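Alpha/beta fold hydrolase (Pseudomonas aeruginosa, PDB 6I8W) degrades membrane phospholipids as a membrane phospholipase A and acts as a virulence factor of the bacterium. Local coordinates at residues Leu159-Gly164 / His286-Glu291; Leu196-Val201 / Asp258-Val263; Trp254-Arg259 / Ile280-Gly285. One frame throughout, in Å; residues are numbered along the deposited sequence. Where two conformers were deposited one is given.

Interaction 1 of 3, residues Leu159-Gly164 / His286-Glu291. With MYR (myristic acid), chain C.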
loop_
_atom_site.group_PDB
_atom_site.type_symbol
_atom_site.label_atom_id
_atom_site.label_comp_id
_atom_site.label_asym_id
_atom_site.label_seq_id
_atom_site.Cartn_x
_atom_site.Cartn_y
_atom_site.Cartn_z
ATOM N N LEU A 159 -10.441 -0.500 -6.125
ATOM C CA LEU A 159 -9.183 -0.843 -6.760
ATOM C C LEU A 159 -8.536 0.462 -7.155
ATOM O O LEU A 159 -8.999 1.144 -8.058
ATOM C CB LEU A 159 -9.410 -1.759 -7.971
ATOM C CG LEU A 159 -10.043 -3.104 -7.614
ATOM C CD1 LEU A 159 -10.344 -3.943 -8.873
ATOM C CD2 LEU A 159 -9.109 -3.871 -6.664
ATOM N N ILE A 160 -7.483 0.827 -6.440
ATOM C CA ILE A 160 -6.836 2.101 -6.670
ATOM C C ILE A 160 -5.542 1.854 -7.436
ATOM O O ILE A 160 -4.533 1.471 -6.837
ATOM C CB ILE A 160 -6.574 2.827 -5.327
ATOM C CG1 ILE A 160 -7.919 3.040 -4.598
ATOM C CG2 ILE A 160 -5.834 4.165 -5.552
ATOM C CD1 ILE A 160 -7.799 3.612 -3.186
ATOM N N ASP A 161 -5.583 2.052 -8.753
ATOM C CA ASP A 161 -4.421 1.763 -9.594
ATOM C C ASP A 161 -3.896 0.352 -9.312
ATOM O O ASP A 161 -2.720 0.173 -9.013
ATOM C CB ASP A 161 -3.307 2.799 -9.354
ATOM C CG ASP A 161 -3.783 4.231 -9.580
ATOM O OD1 ASP A 161 -4.639 4.696 -8.790
ATOM O OD2 ASP A 161 -3.305 4.897 -10.532
ATOM N N ASN A 162 -4.773 -0.640 -9.394
ATOM C CA ASN A 162 -4.410 -2.018 -9.060
ATOM C C ASN A 162 -3.589 -2.700 -10.146
ATOM O O ASN A 162 -3.761 -2.402 -11.320
ATOM C CB ASN A 162 -5.667 -2.847 -8.816
ATOM C CG ASN A 162 -6.541 -2.937 -10.050
ATOM O OD1 ASN A 162 -7.174 -1.958 -10.452
ATOM N ND2 ASN A 162 -6.594 -4.113 -10.653
ATOM N N ALA A 163 -2.733 -3.633 -9.743
ATOM C CA ALA A 163 -2.094 -4.551 -10.682
ATOM C C ALA A 163 -3.058 -5.684 -11.008
ATOM O O ALA A 163 -4.084 -5.830 -10.347
ATOM C CB ALA A 163 -0.777 -5.099 -10.097
ATOM N N GLY A 164 -2.736 -6.490 -12.018
ATOM C CA GLY A 164 -3.524 -7.680 -12.289
ATOM C C GLY A 164 -4.189 -7.803 -13.652
ATOM O O GLY A 164 -4.744 -8.856 -13.968
ATOM N N HIS A 286 0.480 7.360 -9.681
ATOM C CA HIS A 286 0.178 5.994 -9.277
ATOM C C HIS A 286 -0.423 5.825 -7.878
ATOM O O HIS A 286 -1.029 4.793 -7.578
ATOM C CB HIS A 286 1.481 5.185 -9.362
ATOM C CG HIS A 286 1.337 3.737 -9.017
ATOM N ND1 HIS A 286 0.425 2.910 -9.635
ATOM C CD2 HIS A 286 2.037 2.952 -8.161
ATOM C CE1 HIS A 286 0.538 1.687 -9.144
ATOM N NE2 HIS A 286 1.506 1.689 -8.244
ATOM N N VAL A 287 -0.234 6.808 -7.004
ATOM C CA VAL A 287 -0.737 6.646 -5.634
ATOM C C VAL A 287 -1.607 7.846 -5.227
ATOM O O VAL A 287 -1.225 8.653 -4.379
ATOM C CB VAL A 287 0.434 6.418 -4.623
ATOM C CG1 VAL A 287 1.055 5.000 -4.814
ATOM C CG2 VAL A 287 1.522 7.468 -4.789
ATOM N N PRO A 288 -2.799 7.965 -5.846
ATOM C CA PRO A 288 -3.697 9.104 -5.591
ATOM C C PRO A 288 -3.977 9.313 -4.097
ATOM O O PRO A 288 -4.049 10.467 -3.638
ATOM C CB PRO A 288 -4.999 8.721 -6.333
ATOM C CG PRO A 288 -4.651 7.638 -7.258
ATOM C CD PRO A 288 -3.387 6.972 -6.765
ATOM N N MET A 289 -4.104 8.222 -3.346
ATOM C CA MET A 289 -4.422 8.323 -1.917
ATOM C C MET A 289 -3.268 8.943 -1.128
ATOM O O MET A 289 -3.467 9.393 -0.005
ATOM C CB MET A 289 -4.783 6.957 -1.330
ATOM C CG MET A 289 -3.584 6.083 -1.006
ATOM S SD MET A 289 -2.896 5.307 -2.516
ATOM C CE MET A 289 -1.667 4.230 -1.770
ATOM N N VAL A 290 -2.067 8.973 -1.712
ATOM C CA VAL A 290 -0.945 9.678 -1.084
ATOM C C VAL A 290 -0.745 11.067 -1.699
ATOM O O VAL A 290 -0.513 12.032 -0.980
ATOM C CB VAL A 290 0.368 8.875 -1.201
ATOM C CG1 VAL A 290 1.534 9.635 -0.548
ATOM C CG2 VAL A 290 0.204 7.486 -0.586
ATOM N N GLU A 291 -0.826 11.160 -3.030
ATOM C CA GLU A 291 -0.581 12.421 -3.725
ATOM C C GLU A 291 -1.652 13.481 -3.417
ATOM O O GLU A 291 -1.347 14.646 -3.155
ATOM C CB GLU A 291 -0.499 12.194 -5.245
ATOM C CG GLU A 291 -0.148 13.489 -6.008
ATOM C CD GLU A 291 0.307 13.280 -7.455
ATOM O OE1 GLU A 291 0.308 14.276 -8.208
ATOM O OE2 GLU A 291 0.702 12.152 -7.839
HETATM C C1 MYR C . 3.860 1.671 -4.623
HETATM O O1 MYR C . 2.692 1.443 -4.233
HETATM O O2 MYR C . 4.391 1.032 -5.560
HETATM C C2 MYR C . 4.630 2.820 -3.999
HETATM C C3 MYR C . 3.793 3.477 -2.902
HETATM C C4 MYR C . 4.371 4.826 -2.484
HETATM C C5 MYR C . 5.706 4.678 -1.770
HETATM C C6 MYR C . 6.116 6.015 -1.165
HETATM C C7 MYR C . 6.207 5.947 0.356
HETATM C C8 MYR C . 5.627 7.207 0.994
HETATM C C9 MYR C . 6.450 7.680 2.191
HETATM C C10 MYR C . 5.706 7.429 3.496
HETATM C C11 MYR C . 6.340 8.171 4.668
HETATM C C12 MYR C . 5.840 7.601 5.991
HETATM C C13 MYR C . 5.826 8.671 7.072
HETATM C C14 MYR C . 4.577 8.545 7.915
#
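I160, the last residue of strand 154-160, supplies the apolar half of this contact through a single branch. Its CG2 methyl lies 3.9 Å from P288 CD, the two side chains sliding past each other in opposite directions, and M289 SD borders the same methyl. The strand end thus packs against the first residues of helix 288-291.

The polar half rests on proximity rather than on direct bonds. D161 and P288 meet from opposite directions, with D161 OD1 3.3 Å from P288 CD, while D161 CB sits 3.7 Å from H286 ND1. D161 OD2 is held instead by the backbone N of G255. The imidazole, with CG anti to its own backbone N (chi1 -178°), brings H286 CE1 to within 3.6 Å of D161 O, which lies oblique to the ring.

The ligand completes the group: carboxylate oxygen O2 of myristic acid lies at the ring's edge, in its plane, 4.0 Å from H286 NE2, and V287 CG1 touches the ligand's C3 at 3.7 Å. Since ND1 bonds D258 and NE2 bonds S137, both ring nitrogens are engaged and the ring's rotation is fixed, consistent with the Ser-His-Asp triad of an alpha/beta hydrolase facing a fatty acid.

Interaction 2 of 3, residues Leu196-Val201 / Asp258-Val263. With BOG (octyl beta-D-glucopyranoside), chain D.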
loop_
_atom_site.group_PDB
_atom_site.type_symbol
_atom_site.label_atom_id
_atom_site.label_comp_id
_atom_site.label_asym_id
_atom_site.label_seq_id
_atom_site.Cartn_x
_atom_site.Cartn_y
_atom_site.Cartn_z
ATOM N N LEU A 196 10.263 8.282 -6.062
ATOM C CA LEU A 196 9.255 9.317 -5.808
ATOM C C LEU A 196 8.819 10.010 -7.109
ATOM O O LEU A 196 7.618 10.220 -7.333
ATOM C CB LEU A 196 9.789 10.353 -4.819
ATOM C CG LEU A 196 10.279 9.835 -3.463
ATOM C CD1 LEU A 196 10.867 10.968 -2.644
ATOM C CD2 LEU A 196 9.150 9.156 -2.714
ATOM N N ASP A 197 9.788 10.366 -7.957
ATOM C CA ASP A 197 9.493 11.005 -9.256
ATOM C C ASP A 197 8.673 10.077 -10.146
ATOM O O ASP A 197 7.864 10.521 -10.963
ATOM C CB ASP A 197 10.783 11.400 -9.993
ATOM C CG ASP A 197 11.572 12.480 -9.267
ATOM O OD1 ASP A 197 10.993 13.140 -8.380
ATOM O OD2 ASP A 197 12.772 12.668 -9.585
ATOM N N PHE A 198 8.871 8.778 -9.962
ATOM C CA PHE A 198 8.218 7.767 -10.790
ATOM C C PHE A 198 6.729 7.579 -10.447
ATOM O O PHE A 198 5.920 7.251 -11.325
ATOM C CB PHE A 198 8.951 6.435 -10.649
ATOM C CG PHE A 198 8.569 5.416 -11.681
ATOM C CD1 PHE A 198 8.797 5.652 -13.027
ATOM C CD2 PHE A 198 8.028 4.197 -11.304
ATOM C CE1 PHE A 198 8.459 4.704 -13.983
ATOM C CE2 PHE A 198 7.694 3.244 -12.248
ATOM C CZ PHE A 198 7.909 3.497 -13.589
ATOM N N VAL A 199 6.363 7.780 -9.182
ATOM C CA VAL A 199 4.991 7.489 -8.761
ATOM C C VAL A 199 4.167 8.749 -8.466
ATOM O O VAL A 199 2.945 8.657 -8.356
ATOM C CB VAL A 199 4.952 6.574 -7.509
ATOM C CG1 VAL A 199 5.693 5.243 -7.761
ATOM C CG2 VAL A 199 5.525 7.296 -6.304
ATOM N N PHE A 200 4.820 9.910 -8.351
ATOM C CA PHE A 200 4.112 11.184 -8.117
ATOM C C PHE A 200 4.168 12.139 -9.302
ATOM O O PHE A 200 5.230 12.352 -9.894
ATOM C CB PHE A 200 4.691 11.936 -6.911
ATOM C CG PHE A 200 4.451 11.276 -5.588
ATOM C CD1 PHE A 200 3.181 11.250 -5.028
ATOM C CD2 PHE A 200 5.509 10.708 -4.884
ATOM C CE1 PHE A 200 2.963 10.652 -3.797
ATOM C CE2 PHE A 200 5.303 10.111 -3.652
ATOM C CZ PHE A 200 4.031 10.073 -3.107
ATOM N N VAL A 201 3.041 12.778 -9.608
ATOM C CA VAL A 201 3.097 13.934 -10.484
ATOM C C VAL A 201 3.509 15.155 -9.660
ATOM O O VAL A 201 4.492 15.822 -9.975
ATOM C CB VAL A 201 1.754 14.174 -11.200
ATOM C CG1 VAL A 201 1.801 15.479 -12.004
ATOM C CG2 VAL A 201 1.436 12.980 -12.098
ATOM N N ASP A 258 -0.527 7.853 -14.211
ATOM C CA ASP A 258 0.126 6.695 -13.589
ATOM C C ASP A 258 1.138 6.102 -14.571
ATOM O O ASP A 258 0.771 5.675 -15.659
ATOM C CB ASP A 258 -0.929 5.651 -13.192
ATOM C CG ASP A 258 -0.360 4.503 -12.362
ATOM O OD1 ASP A 258 0.859 4.222 -12.430
ATOM O OD2 ASP A 258 -1.157 3.860 -11.640
ATOM N N ARG A 259 2.412 6.099 -14.190
ATOM C CA ARG A 259 3.462 5.572 -15.063
ATOM C C ARG A 259 3.766 4.113 -14.741
ATOM O O ARG A 259 4.410 3.405 -15.535
ATOM C CB ARG A 259 4.731 6.418 -14.941
ATOM C CG ARG A 259 4.624 7.790 -15.591
ATOM C CD ARG A 259 5.582 8.796 -14.961
ATOM N NE ARG A 259 6.995 8.465 -15.137
ATOM C CZ ARG A 259 7.989 9.248 -14.728
ATOM N NH1 ARG A 259 7.704 10.396 -14.128
ATOM N NH2 ARG A 259 9.260 8.895 -14.915
ATOM N N VAL A 260 3.296 3.660 -13.581
ATOM C CA VAL A 260 3.572 2.304 -13.114
ATOM C C VAL A 260 2.603 1.289 -13.721
ATOM O O VAL A 260 3.005 0.249 -14.222
ATOM C CB VAL A 260 3.482 2.239 -11.574
ATOM C CG1 VAL A 260 3.961 0.883 -11.060
ATOM C CG2 VAL A 260 4.285 3.366 -10.955
ATOM N N LEU A 261 1.314 1.599 -13.651
ATOM C CA LEU A 261 0.260 0.754 -14.209
ATOM C C LEU A 261 -0.685 1.655 -14.999
ATOM O O LEU A 261 -1.127 2.696 -14.497
ATOM C CB LEU A 261 -0.494 0.012 -13.108
ATOM C CG LEU A 261 0.355 -0.898 -12.214
ATOM C CD1 LEU A 261 -0.502 -1.430 -11.079
ATOM C CD2 LEU A 261 0.952 -2.026 -13.017
ATOM N N ASP A 262 -0.991 1.273 -16.230
ATOM C CA ASP A 262 -1.599 2.228 -17.142
ATOM C C ASP A 262 -3.097 2.400 -16.934
ATOM O O ASP A 262 -3.806 1.433 -16.650
ATOM C CB ASP A 262 -1.329 1.833 -18.586
ATOM C CG ASP A 262 -1.507 2.995 -19.519
ATOM O OD1 ASP A 262 -0.581 3.831 -19.565
ATOM O OD2 ASP A 262 -2.587 3.107 -20.145
ATOM N N VAL A 263 -3.569 3.640 -17.086
ATOM C CA VAL A 263 -4.989 3.957 -16.913
ATOM C C VAL A 263 -5.894 3.157 -17.856
ATOM O O VAL A 263 -7.067 2.948 -17.557
ATOM C CB VAL A 263 -5.260 5.485 -17.110
ATOM C CG1 VAL A 263 -5.021 5.905 -18.562
ATOM C CG2 VAL A 263 -6.669 5.861 -16.631
HETATM C C1 BOG D . 5.942 16.303 6.652
HETATM O O1 BOG D . 5.649 15.173 5.828
HETATM C C2 BOG D . 5.691 17.559 5.807
HETATM O O2 BOG D . 6.847 17.794 5.006
HETATM C C3 BOG D . 5.372 18.819 6.610
HETATM O O3 BOG D . 4.957 19.898 5.759
HETATM C C4 BOG D . 4.272 18.473 7.595
HETATM O O4 BOG D . 3.820 19.645 8.298
HETATM C C5 BOG D . 4.880 17.432 8.534
HETATM O O5 BOG D . 5.130 16.206 7.829
HETATM C C6 BOG D . 4.027 17.177 9.777
HETATM O O6 BOG D . 3.254 15.982 9.647
HETATM C "C1'" BOG D . 5.916 13.924 6.457
HETATM C "C2'" BOG D . 5.247 12.821 5.650
HETATM C "C3'" BOG D . 5.221 13.212 4.181
HETATM C "C4'" BOG D . 4.812 12.056 3.288
HETATM C "C5'" BOG D . 5.624 12.121 2.002
HETATM C "C6'" BOG D . 5.046 11.201 0.937
HETATM C "C7'" BOG D . 6.111 10.850 -0.092
HETATM C "C8'" BOG D . 6.716 12.104 -0.678
HETATM O O HOH W 1 3.244 7.382 -11.669
HETATM O O HOH W 2 5.404 11.375 -12.420
#
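F198 lays its ring obliquely against the side chain of V260, F198 CE2 3.6 Å from V260 CG2; V199, pointing the same way as V260, adds its CG1 to that methyl at 4.0 Å. On another side of the ring comes R259, in one of its two deposited conformers. Its NH2 lies at the ring edge, 3.8 Å from F198 CD1, and the guanidinium and ring planes stand 76° apart. With the R259 chain bent at chi3 (64°), F198 CA lies over the centre of one guanidinium face, while NE is salt-bridged to E172.

Helix 191-199 follows strand 154-160 in the region that often forms a lid in relatives, and is probably part of it here; the loop after strand 250-255 carries the presumed triad acid, D258, whose OD2 is hydrogen-bonded to H286 ND1. An Asx turn shapes that loop, D258 OD1 accepting from V260 N nearly along its C-O axis and from L261 N above the carboxylate plane. Water 1 joins the backbones, donating to F198 O at 2.7 Å and accepting from R259 N at 2.9 Å, while water 2 ties F200 O to R259 NH1. F200 CE2 meets the octyl glucoside tail at C7', 3.7 Å away.

Interaction 3 of 3, residues Trp254-Arg259 / Ile280-Gly285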
loop_
_atom_site.group_PDB
_atom_site.type_symbol
_atom_site.label_atom_id
_atom_site.label_comp_id
_atom_site.label_asym_id
_atom_site.label_seq_id
_atom_site.Cartn_x
_atom_site.Cartn_y
_atom_site.Cartn_z
ATOM N N TRP A 254 -8.194 5.736 -10.690
ATOM C CA TRP A 254 -6.862 5.862 -11.284
ATOM C C TRP A 254 -6.359 7.290 -11.244
ATOM O O TRP A 254 -7.153 8.230 -11.289
ATOM C CB TRP A 254 -6.868 5.389 -12.748
ATOM C CG TRP A 254 -5.827 4.329 -13.043
ATOM C CD1 TRP A 254 -4.581 4.521 -13.582
ATOM C CD2 TRP A 254 -5.950 2.920 -12.813
ATOM N NE1 TRP A 254 -3.924 3.314 -13.695
ATOM C CE2 TRP A 254 -4.741 2.319 -13.225
ATOM C CE3 TRP A 254 -6.962 2.109 -12.288
ATOM C CZ2 TRP A 254 -4.521 0.945 -13.136
ATOM C CZ3 TRP A 254 -6.740 0.743 -12.196
ATOM C CH2 TRP A 254 -5.529 0.176 -12.619
ATOM N N GLY A 255 -5.040 7.448 -11.147
ATOM C CA GLY A 255 -4.395 8.699 -11.515
ATOM C C GLY A 255 -4.148 8.636 -13.009
ATOM O O GLY A 255 -3.560 7.670 -13.480
ATOM N N ASP A 256 -4.586 9.643 -13.764
ATOM C CA ASP A 256 -4.515 9.553 -15.221
ATOM C C ASP A 256 -3.076 9.398 -15.730
ATOM O O ASP A 256 -2.849 8.742 -16.746
ATOM C CB ASP A 256 -5.176 10.780 -15.884
ATOM C CG ASP A 256 -4.488 12.105 -15.530
ATOM O OD1 ASP A 256 -3.699 12.148 -14.561
ATOM O OD2 ASP A 256 -4.764 13.127 -16.206
ATOM N N ARG A 257 -2.104 9.942 -15.004
ATOM C CA ARG A 257 -0.714 9.917 -15.482
ATOM C C ARG A 257 0.140 8.866 -14.762
ATOM O O ARG A 257 1.371 8.978 -14.715
ATOM C CB ARG A 257 -0.092 11.303 -15.328
ATOM C CG ARG A 257 -0.826 12.384 -16.144
ATOM C CD ARG A 257 -0.131 13.732 -16.055
ATOM N NE ARG A 257 1.190 13.715 -16.683
ATOM C CZ ARG A 257 2.043 14.733 -16.641
ATOM N NH1 ARG A 257 1.712 15.847 -15.997
ATOM N NH2 ARG A 257 3.223 14.645 -17.241
ATOM N N ASP A 258 -0.527 7.853 -14.211
ATOM C CA ASP A 258 0.126 6.695 -13.589
ATOM C C ASP A 258 1.138 6.102 -14.571
ATOM O O ASP A 258 0.771 5.675 -15.659
ATOM C CB ASP A 258 -0.929 5.651 -13.192
ATOM C CG ASP A 258 -0.360 4.503 -12.362
ATOM O OD1 ASP A 258 0.859 4.222 -12.430
ATOM O OD2 ASP A 258 -1.157 3.860 -11.640
ATOM N N ARG A 259 2.412 6.099 -14.190
ATOM C CA ARG A 259 3.462 5.572 -15.063
ATOM C C ARG A 259 3.766 4.113 -14.741
ATOM O O ARG A 259 4.410 3.405 -15.535
ATOM C CB ARG A 259 4.731 6.418 -14.941
ATOM C CG ARG A 259 4.624 7.790 -15.591
ATOM C CD ARG A 259 5.582 8.796 -14.961
ATOM N NE ARG A 259 6.995 8.465 -15.137
ATOM C CZ ARG A 259 7.989 9.248 -14.728
ATOM N NH1 ARG A 259 7.704 10.396 -14.128
ATOM N NH2 ARG A 259 9.260 8.895 -14.915
ATOM N N ILE A 280 -11.413 8.728 -12.564
ATOM C CA ILE A 280 -10.068 9.016 -13.050
ATOM C C ILE A 280 -9.711 10.421 -12.616
ATOM O O ILE A 280 -10.343 11.391 -13.042
ATOM C CB ILE A 280 -9.946 8.891 -14.590
ATOM C CG1 ILE A 280 -10.383 7.498 -15.049
ATOM C CG2 ILE A 280 -8.499 9.165 -15.057
ATOM C CD1 ILE A 280 -10.390 7.319 -16.573
ATOM N N MET A 281 -8.695 10.527 -11.768
ATOM C CA MET A 281 -8.247 11.822 -11.277
ATOM C C MET A 281 -7.219 12.433 -12.218
ATOM O O MET A 281 -6.328 11.739 -12.702
ATOM C CB MET A 281 -7.684 11.680 -9.859
ATOM C CG MET A 281 -8.806 11.406 -8.839
ATOM S SD MET A 281 -8.224 10.916 -7.200
ATOM C CE MET A 281 -7.205 12.316 -6.788
ATOM N N GLU A 282 -7.371 13.726 -12.493
ATOM C CA GLU A 282 -6.562 14.412 -13.498
ATOM C C GLU A 282 -5.206 14.861 -12.948
ATOM O O GLU A 282 -5.110 15.306 -11.804
ATOM C CB GLU A 282 -7.308 15.636 -14.042
ATOM C CG GLU A 282 -6.677 16.230 -15.301
ATOM C CD GLU A 282 -5.795 17.422 -14.988
ATOM O OE1 GLU A 282 -5.935 17.990 -13.881
ATOM O OE2 GLU A 282 -4.966 17.799 -15.840
ATOM N N ASN A 283 -4.172 14.750 -13.778
ATOM C CA ASN A 283 -2.807 15.149 -13.431
ATOM C C ASN A 283 -2.344 14.522 -12.126
ATOM O O ASN A 283 -1.767 15.199 -11.264
ATOM C CB ASN A 283 -2.685 16.681 -13.337
ATOM C CG ASN A 283 -1.249 17.163 -13.546
ATOM O OD1 ASN A 283 -0.508 16.607 -14.354
ATOM N ND2 ASN A 283 -0.847 18.176 -12.790
ATOM N N CYS A 284 -2.583 13.220 -12.005
ATOM C CA CYS A 284 -2.260 12.480 -10.804
ATOM C C CYS A 284 -1.523 11.196 -11.153
ATOM O O CYS A 284 -1.705 10.629 -12.237
ATOM C CB CYS A 284 -3.532 12.161 -10.017
ATOM S SG CYS A 284 -3.216 11.486 -8.395
ATOM N N GLY A 285 -0.672 10.741 -10.245
ATOM C CA GLY A 285 0.146 9.568 -10.534
ATOM C C GLY A 285 -0.428 8.282 -9.977
ATOM O O GLY A 285 -1.643 8.134 -9.795
#
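W254 and I280 are paired in parallel between strands 250-255 and 276-281, the last two of the alpha/beta hydrolase sheet, which a beta-alpha-beta crossover through helix 265-269 connects. Here the packing is tight. M281 N donates to W254 O at 2.8 Å and D256 N to M281 O at 2.9 Å. At the second bridge, with M281, G255 has no side chain, and its CA makes a C-H...O contact of 3.3 Å with G285 O.

Where the strands end, the D256 carboxylate accepts from the backbone of N283 and C284. Its CG sits between the backbone N and the carbonyl carbon (chi1 62°), which turns the carboxylate back onto the other segment. D256 OD1 receives C284 N at 3.0 Å, and D256 OD2 receives N283 N at 3.0 Å on its syn side. A type I turn from G255 to D258 then brings R257 N to C284 O.

The outer side is looser and nearer to solvent: E282 is exposed, and the exposed R257 runs alongside N283. There the guanidinium and amide planes are nearly coplanar, and R257 NH1 donates to N283 OD1 at 2.9 Å, the acceptor only 4° out of the guanidinium plane.

All three interactions converge on the loops at the C-terminal ends of the parallel strands, where the presumed catalytic triad is assembled. D258, shared by interactions 2 and 3, joins both to interaction 1: its OD2 lies 2.7 Å from H286 ND1, a probable hydrogen bond, and, as a close pair of acidic oxygens, 2.6 Å from D161 OD2. Interaction 3 anchors the strand ends from which the acid and histidine loops leave, and W254 NE1 reaches L261 O at 3.0 Å, a probable hydrogen bond that ties it to interaction 2. Interactions 2 and 3 are nested within the chain loop closed by interaction 1. Myristic acid adjoins this site, touching V287 and lying about 5 Å from the V199 side chain and about 8 Å from that of D258.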